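Sts-2 protein (Mus musculus, PDB 3D4I) interferes with CBL-mediated down-regulation of receptor tyrosine kinases, promotes accumulation of activated T-cell receptors, and carries an acid-dependent histidine phosphatase domain, the part in this crystal. Local coordinates at residues A[38-41]-A[46-49]. Sequence-based numbering, arbitrary orientation.
Sequences GKYY and NFPR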
# COMPACT_ATOMS: atom_id res chain seq x y z
N GLY A 38 21.11 -7.70 18.50
CA GLY A 38 19.77 -8.14 18.87
C GLY A 38 18.66 -7.11 18.77
O GLY A 38 17.56 -7.30 19.29
N LYS A 39 18.94 -6.00 18.09
CA LYS A 39 17.96 -4.93 17.99
C LYS A 39 17.22 -5.00 16.65
O LYS A 39 17.76 -5.51 15.66
CB LYS A 39 18.66 -3.57 18.11
CG LYS A 39 19.35 -3.34 19.47
CD LYS A 39 18.39 -2.86 20.58
CE LYS A 39 17.84 -1.43 20.34
NZ LYS A 39 17.30 -0.79 21.60
N TYR A 40 16.00 -4.47 16.64
CA TYR A 40 15.21 -4.40 15.40
C TYR A 40 15.74 -3.31 14.46
O TYR A 40 16.03 -2.20 14.89
CB TYR A 40 13.74 -4.16 15.71
CG TYR A 40 12.84 -4.01 14.47
CD1 TYR A 40 12.47 -5.13 13.73
CD2 TYR A 40 12.36 -2.76 14.07
CE1 TYR A 40 11.67 -5.01 12.61
CE2 TYR A 40 11.55 -2.63 12.93
CZ TYR A 40 11.21 -3.76 12.22
OH TYR A 40 10.41 -3.68 11.11
N TYR A 41 15.84 -3.62 13.17
CA TYR A 41 16.06 -2.58 12.17
C TYR A 41 15.31 -2.97 10.89
O TYR A 41 14.82 -4.10 10.80
CB TYR A 41 17.57 -2.38 11.93
CG TYR A 41 18.21 -3.37 10.98
CD1 TYR A 41 18.45 -4.69 11.35
CD2 TYR A 41 18.61 -2.95 9.71
CE1 TYR A 41 19.06 -5.59 10.46
CE2 TYR A 41 19.21 -3.82 8.83
CZ TYR A 41 19.42 -5.13 9.19
OH TYR A 41 20.04 -5.94 8.28
N ASN A 46 9.45 -2.38 3.47
CA ASN A 46 8.18 -3.06 3.78
C ASN A 46 8.17 -3.70 5.17
O ASN A 46 7.12 -4.18 5.60
CB ASN A 46 7.82 -4.09 2.71
CG ASN A 46 6.33 -4.41 2.66
OD1 ASN A 46 5.49 -3.54 2.83
ND2 ASN A 46 6.01 -5.68 2.37
N PHE A 47 9.33 -3.73 5.85
CA PHE A 47 9.34 -3.98 7.30
C PHE A 47 8.80 -2.74 7.98
O PHE A 47 9.09 -1.64 7.51
CB PHE A 47 10.75 -4.29 7.84
CG PHE A 47 11.26 -5.67 7.47
CD1 PHE A 47 11.77 -5.93 6.21
CD2 PHE A 47 11.24 -6.70 8.40
CE1 PHE A 47 12.28 -7.22 5.87
CE2 PHE A 47 11.71 -7.97 8.07
CZ PHE A 47 12.25 -8.23 6.82
N PRO A 48 7.98 -2.90 9.05
CA PRO A 48 7.40 -1.71 9.69
C PRO A 48 8.44 -0.86 10.42
O PRO A 48 9.52 -1.35 10.77
CB PRO A 48 6.36 -2.29 10.68
CG PRO A 48 6.85 -3.74 10.93
CD PRO A 48 7.55 -4.16 9.68
N ARG A 49 8.11 0.40 10.67
CA ARG A 49 9.01 1.36 11.33
C ARG A 49 9.47 0.85 12.68
O ARG A 49 10.62 1.06 13.07
CB ARG A 49 8.33 2.74 11.45
CG ARG A 49 8.92 3.84 10.56
CD ARG A 49 7.99 5.06 10.50
NE ARG A 49 8.68 6.35 10.58
CZ ARG A 49 8.05 7.52 10.77
NH1 ARG A 49 6.73 7.55 10.90
NH2 ARG A 49 8.74 8.66 10.84
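In the long loop that joins helix 29-32 to helix 69-85 of this histidine phosphatase domain, Tyr40 reaches across to the backbone at Pro48 and ties residues 38-41 to residues 46-49 of the same loop. Its hydroxyl OH donates a short hydrogen bond of 2.5 Å to Pro48 O. Tyr40 OH approaches Pro48 O within the carbonyl plane along a lone-pair direction, bent to 136° at the oxygen. Pro48 O lies in the plane of the phenol ring at its edge, 3.2 Å from Tyr40 CE2, and Arg49 O is at the edge too, 3.8 Å from Tyr40 CE2. What extends the ring to this point is a first torsion that sets CG anti to the backbone N (chi1 178°).

Carbon fills in around the hydroxyl. Pro48 CD approaches Tyr40 OH to 3.2 Å, and the pyrrolidine and phenol side chains cross at about a right angle. Phe47 CB comes to 3.3 Å of Tyr40 OH, while the Phe47 ring presents its edge to it. The buried Phe47 side chain also meets Phe25 of helix 21-25 and touches Trp29 of helix 29-32, which connects the loop to the helices preceding it. The CA-CB bond of Arg49 leads away from residues 38-41, and its guanidinium forms salt bridges with Glu80 and Asp84 of the second subunit, so the part of the loop that accepts the tyrosine bond also borders the dimer interface.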